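Local coordinates for protein agglutinin (Narcissus pseudonarcissus, PDB 3DZW) that binds mannose-containing glycans, including alpha-1,3-linked mannobiose, as a tetrameric monocot mannose-binding lectin of the daffodil, at residues Ser55-Ser58 and Leu62-Tyr65; Cys86-Gln89 and Asn93-Ile96. All coordinates share one frame; numbering follows the deposited sequence. Where two conformers were deposited one is given.

Contact 1 of 2, residues Ser55-Ser58 and Leu62-Tyr65. With MAN (alpha-D-mannopyranose), chain E; MAN (alpha-D-mannopyranose), chain B.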
loop_
_atom_site.group_PDB
_atom_site.type_symbol
_atom_site.label_atom_id
_atom_site.label_comp_id
_atom_site.label_asym_id
_atom_site.label_seq_id
_atom_site.Cartn_x
_atom_site.Cartn_y
_atom_site.Cartn_z
ATOM N N SER A 55 -8.458 -16.964 -13.162
ATOM C CA SER A 55 -9.806 -16.513 -12.805
ATOM C C SER A 55 -10.310 -17.020 -11.444
ATOM O O SER A 55 -10.344 -18.230 -11.192
ATOM C CB SER A 55 -10.805 -16.950 -13.890
ATOM O OG SER A 55 -12.128 -16.552 -13.550
ATOM N N MET A 56 -10.674 -16.072 -10.563
ATOM C CA MET A 56 -11.274 -16.386 -9.274
ATOM C C MET A 56 -12.756 -16.345 -9.588
ATOM O O MET A 56 -13.337 -15.262 -9.765
ATOM C CB MET A 56 -10.879 -15.373 -8.221
ATOM C CG MET A 56 -11.493 -15.556 -6.796
ATOM S SD MET A 56 -11.023 -17.050 -5.867
ATOM C CE MET A 56 -12.017 -18.311 -6.647
ATOM N N GLN A 57 -13.372 -17.523 -9.685
ATOM C CA GLN A 57 -14.800 -17.644 -10.084
ATOM C C GLN A 57 -15.831 -17.487 -8.955
ATOM O O GLN A 57 -15.515 -17.668 -7.763
ATOM C CB GLN A 57 -14.999 -18.990 -10.794
ATOM C CG GLN A 57 -14.134 -19.120 -12.046
ATOM C CD GLN A 57 -14.327 -20.419 -12.798
ATOM O OE1 GLN A 57 -13.891 -20.543 -13.940
ATOM N NE2 GLN A 57 -14.987 -21.395 -12.168
ATOM N N SER A 58 -17.068 -17.158 -9.350
ATOM C CA SER A 58 -18.174 -16.964 -8.404
ATOM C C SER A 58 -18.642 -18.285 -7.757
ATOM O O SER A 58 -19.415 -18.262 -6.799
ATOM C CB SER A 58 -19.354 -16.264 -9.093
ATOM O OG SER A 58 -19.821 -17.010 -10.204
ATOM N N LEU A 62 -10.659 -21.515 -8.226
ATOM C CA LEU A 62 -9.558 -20.681 -8.766
ATOM C C LEU A 62 -9.017 -21.458 -9.936
ATOM O O LEU A 62 -8.512 -22.553 -9.749
ATOM C CB LEU A 62 -8.487 -20.432 -7.713
ATOM C CG LEU A 62 -7.289 -19.536 -8.088
ATOM C CD1 LEU A 62 -7.739 -18.121 -8.422
ATOM C CD2 LEU A 62 -6.261 -19.515 -6.959
ATOM N N VAL A 63 -9.103 -20.895 -11.160
ATOM C CA VAL A 63 -8.694 -21.638 -12.375
ATOM C C VAL A 63 -7.781 -20.898 -13.365
ATOM O O VAL A 63 -7.950 -19.703 -13.611
ATOM C CB VAL A 63 -9.969 -22.069 -13.174
ATOM C CG1 VAL A 63 -9.607 -22.985 -14.353
ATOM C CG2 VAL A 63 -10.992 -22.752 -12.255
ATOM N N VAL A 64 -6.807 -21.636 -13.931
ATOM C CA VAL A 64 -5.926 -21.108 -14.952
ATOM C C VAL A 64 -6.471 -21.608 -16.297
ATOM O O VAL A 64 -6.607 -22.824 -16.498
ATOM C CB VAL A 64 -4.490 -21.571 -14.791
ATOM C CG1 VAL A 64 -3.628 -21.106 -16.002
ATOM C CG2 VAL A 64 -3.901 -21.062 -13.473
ATOM N N TYR A 65 -6.799 -20.673 -17.203
ATOM C CA TYR A 65 -7.333 -21.018 -18.544
ATOM C C TYR A 65 -6.325 -20.760 -19.660
ATOM O O TYR A 65 -5.565 -19.792 -19.617
ATOM C CB TYR A 65 -8.626 -20.240 -18.842
ATOM C CG TYR A 65 -9.845 -20.716 -18.080
ATOM C CD1 TYR A 65 -10.596 -21.785 -18.547
ATOM C CD2 TYR A 65 -10.262 -20.077 -16.907
ATOM C CE1 TYR A 65 -11.726 -22.235 -17.867
ATOM C CE2 TYR A 65 -11.400 -20.517 -16.211
ATOM C CZ TYR A 65 -12.126 -21.606 -16.705
ATOM O OH TYR A 65 -13.250 -22.062 -16.038
HETATM C C1 MAN E . -15.452 -26.637 -12.110
HETATM C C2 MAN E . -16.062 -25.260 -12.648
HETATM C C3 MAN E . -15.627 -24.914 -14.058
HETATM C C4 MAN E . -14.120 -25.106 -14.224
HETATM C C5 MAN E . -13.679 -26.539 -13.869
HETATM C C6 MAN E . -12.172 -26.687 -13.960
HETATM O O1 MAN E . -16.382 -27.827 -11.992
HETATM O O2 MAN E . -15.656 -24.249 -11.772
HETATM O O3 MAN E . -15.960 -23.565 -14.326
HETATM O O4 MAN E . -13.742 -24.821 -15.558
HETATM O O5 MAN E . -14.036 -26.913 -12.546
HETATM O O6 MAN E . -11.793 -27.958 -13.446
HETATM C C1 MAN B . -16.984 -23.455 -15.325
HETATM C C2 MAN B . -17.117 -21.987 -15.714
HETATM C C3 MAN B . -17.808 -21.188 -14.602
HETATM C C4 MAN B . -19.095 -21.865 -14.187
HETATM C C5 MAN B . -18.823 -23.305 -13.815
HETATM C C6 MAN B . -20.119 -24.023 -13.422
HETATM O O2 MAN B . -17.844 -21.896 -16.922
HETATM O O3 MAN B . -18.089 -19.875 -15.036
HETATM O O4 MAN B . -19.636 -21.188 -13.077
HETATM O O5 MAN B . -18.237 -23.973 -14.916
HETATM O O6 MAN B . -19.853 -25.383 -13.153
#
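The hydroxyl of Tyr65 is part of a relay: it donates to Gln57 OE1 at 2.7 Å while accepting from O4 of the mannose in chain E, so the phenol oxygen serves as donor to the protein amide and as acceptor from the sugar. The amide oxygen reaches the ring at its edge and in its plane, and the hydroxyl in turn lies in the carbonyl plane of the amide, with a C=O...O angle of 151°. Amide and ring planes are 25° apart. Such a bond fixes the rotation of the amide, turning NE2 to the sugar: Gln57 NE2 gives a hydrogen bond to O3 of the same mannose at 3.2 Å and a weak, bent one to O2. Asp59 OD1 takes a further bond from NE2, and the second mannose of the disaccharide, in chain B, touches Gln57 NE2 through C3 at 3.7 Å. Gln57 gets there with CG beside the backbone N (chi1 -60°) and its chain extended beyond.

Val63 reaches both partners: CG1 lies over one face of the Tyr65 ring, 3.6 Å from its plane and offset toward the rim, and CG2 is 4.0 Å from Gln57 OE1. Ser55 and Val63 form the antiparallel hydrogen-bonded pair that places these side chains, joined by backbone bonds in both directions. On the other face of the sheet, Met56 and Leu62 turn inward toward Cys86; the bent thioether chain of Met56 carries CE to 3.8 Å from Leu62 N. The mannose is met on the Tyr65 side, next to strand 71-74. Gln57, Asp59, Asn61, Val63 and Tyr65 follow the Gln-x-Asp-x-Asn-x-Val-x-Tyr signature of the monocot mannose-binding lectins, in their beta-prism II fold.

Contact 2 of 2, residues Cys86-Gln89 and Asn93-Ile96. With MAN (alpha-D-mannopyranose), chain C.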
loop_
_atom_site.group_PDB
_atom_site.type_symbol
_atom_site.label_atom_id
_atom_site.label_comp_id
_atom_site.label_asym_id
_atom_site.label_seq_id
_atom_site.Cartn_x
_atom_site.Cartn_y
_atom_site.Cartn_z
ATOM N N CYS A 86 -9.387 -14.409 -3.066
ATOM C CA CYS A 86 -8.089 -15.096 -3.119
ATOM C C CYS A 86 -7.112 -14.056 -2.606
ATOM O O CYS A 86 -6.915 -13.021 -3.252
ATOM C CB CYS A 86 -7.727 -15.525 -4.511
ATOM S SG CYS A 86 -6.044 -16.297 -4.639
ATOM N N VAL A 87 -6.499 -14.323 -1.445
ATOM C CA VAL A 87 -5.611 -13.365 -0.795
ATOM C C VAL A 87 -4.144 -13.768 -0.681
ATOM O O VAL A 87 -3.842 -14.863 -0.231
ATOM C CB VAL A 87 -6.103 -13.111 0.682
ATOM C CG1 VAL A 87 -5.249 -12.040 1.377
ATOM C CG2 VAL A 87 -7.585 -12.728 0.719
ATOM N N LEU A 88 -3.230 -12.859 -1.114
ATOM C CA LEU A 88 -1.786 -13.036 -0.939
ATOM C C LEU A 88 -1.550 -12.374 0.394
ATOM O O LEU A 88 -1.520 -11.142 0.496
ATOM C CB LEU A 88 -0.973 -12.377 -2.052
ATOM C CG LEU A 88 0.571 -12.333 -1.864
ATOM C CD1 LEU A 88 1.162 -13.714 -1.609
ATOM C CD2 LEU A 88 1.253 -11.665 -3.067
ATOM N N GLN A 89 -1.419 -13.196 1.432
ATOM C CA GLN A 89 -1.308 -12.712 2.831
ATOM C C GLN A 89 0.069 -12.212 3.289
ATOM O O GLN A 89 1.100 -12.545 2.712
ATOM C CB GLN A 89 -1.789 -13.837 3.786
ATOM C CG GLN A 89 -3.229 -14.312 3.485
ATOM C CD GLN A 89 -3.754 -15.373 4.452
ATOM O OE1 GLN A 89 -4.949 -15.690 4.442
ATOM N NE2 GLN A 89 -2.878 -15.909 5.296
ATOM N N ASN A 93 1.256 -16.853 2.831
ATOM C CA ASN A 93 0.364 -17.883 2.379
ATOM C C ASN A 93 -0.590 -17.258 1.356
ATOM O O ASN A 93 -0.863 -16.051 1.416
ATOM C CB ASN A 93 -0.412 -18.472 3.571
ATOM C CG ASN A 93 -0.857 -19.966 3.349
ATOM O OD1 ASN A 93 -0.598 -20.570 2.301
ATOM N ND2 ASN A 93 -1.498 -20.547 4.373
ATOM N N VAL A 94 -1.054 -18.068 0.391
ATOM C CA VAL A 94 -2.045 -17.643 -0.613
ATOM C C VAL A 94 -3.276 -18.495 -0.269
ATOM O O VAL A 94 -3.217 -19.734 -0.345
ATOM C CB VAL A 94 -1.583 -17.858 -2.031
ATOM C CG1 VAL A 94 -2.685 -17.483 -3.010
ATOM C CG2 VAL A 94 -0.309 -17.038 -2.315
ATOM N N VAL A 95 -4.379 -17.831 0.120
ATOM C CA VAL A 95 -5.584 -18.519 0.594
ATOM C C VAL A 95 -6.917 -18.059 -0.019
ATOM O O VAL A 95 -7.132 -16.871 -0.237
ATOM C CB VAL A 95 -5.710 -18.322 2.150
ATOM C CG1 VAL A 95 -6.824 -19.182 2.732
ATOM C CG2 VAL A 95 -4.400 -18.632 2.844
ATOM N N ILE A 96 -7.814 -19.026 -0.274
ATOM C CA ILE A 96 -9.158 -18.740 -0.777
ATOM C C ILE A 96 -10.141 -18.795 0.395
ATOM O O ILE A 96 -10.194 -19.817 1.119
ATOM C CB ILE A 96 -9.628 -19.745 -1.819
ATOM C CG1 ILE A 96 -8.771 -19.669 -3.077
ATOM C CG2 ILE A 96 -11.093 -19.479 -2.189
ATOM C CD1 ILE A 96 -9.113 -20.730 -4.107
HETATM C C1 MAN C . -2.406 -20.713 8.140
HETATM C C2 MAN C . -2.526 -19.202 8.000
HETATM C C3 MAN C . -3.997 -18.791 7.896
HETATM C C4 MAN C . -4.674 -19.554 6.774
HETATM C C5 MAN C . -4.441 -21.062 6.932
HETATM C C6 MAN C . -5.021 -21.843 5.760
HETATM O O2 MAN C . -1.800 -18.767 6.855
HETATM O O3 MAN C . -4.113 -17.397 7.667
HETATM O O4 MAN C . -6.070 -19.257 6.770
HETATM O O5 MAN C . -3.036 -21.344 7.042
HETATM O O6 MAN C . -4.868 -23.238 5.989
#
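Gln89 and Val95 meet across a beta hairpin of the beta-prism II fold, and with Cys86 they have the most surface buried in it. The extended side chain of Gln89 passes obliquely over the valine, bringing OE1 to 3.4 Å from Val95 CG2. That branch stands beside the backbone N of its own residue, while Val95 CG1, anti to the backbone N (chi1 -172°), lies 4.1 Å from mannose O4. The polar end of the glutamine is held from several directions: Tyr97 OH bonds OE1, Asp91 OD1 bonds NE2, and NE2 also donates to O3 of the mannose at 3.1 Å. Its backbone N, meanwhile, closes the hairpin on Asn93 O at 2.9 Å, with the donor nearly in line with the C=O bond.

Val95 also forms the antiparallel hydrogen-bonded pair with Val87, and its sheet runs on into a second subunit, whose Trp102 packs on it. Cys86 lies on the opposite face with Leu88 and Val94. Its SG stands 3.9 Å from Val94 CG1, and Leu88 CD1 approaches Val94 CG2 at 3.7 Å. Leu88 and Val94 pack on against Leu33 and Phe23, Cys86 against Leu62.

Asn93 connects interface and sugar. Its OD1 accepts bonds from Thr104 and Thr106 of the second subunit, which would settle the orientation of the amide, and ND2 donates an almost straight bond of 3.1 Å to mannose O2, at 170°.

Followed from the N terminus, the chain first forms strands 3-5 and 8-10, which later border the two hairpins. Strands 15-18 to 38-42 build the third sheet. Contact 1 then closes the short turn between strands 53-56 and 62-65; the chain passes through strand 71-74 before contact 2 closes the equally short turn between 84-88 and 94-103. The two are in series, neither nested nor crossed, with about 14 Å between centres. They nevertheless touch inside the prism: Leu62 CB lies 3.7 Å from Ile96 CD1, and Met56 SD 3.9 Å from Cys86 CB. Two of the sheets are thereby joined through their inner faces, while each hairpin presents its own glutamine to a separate mannose site.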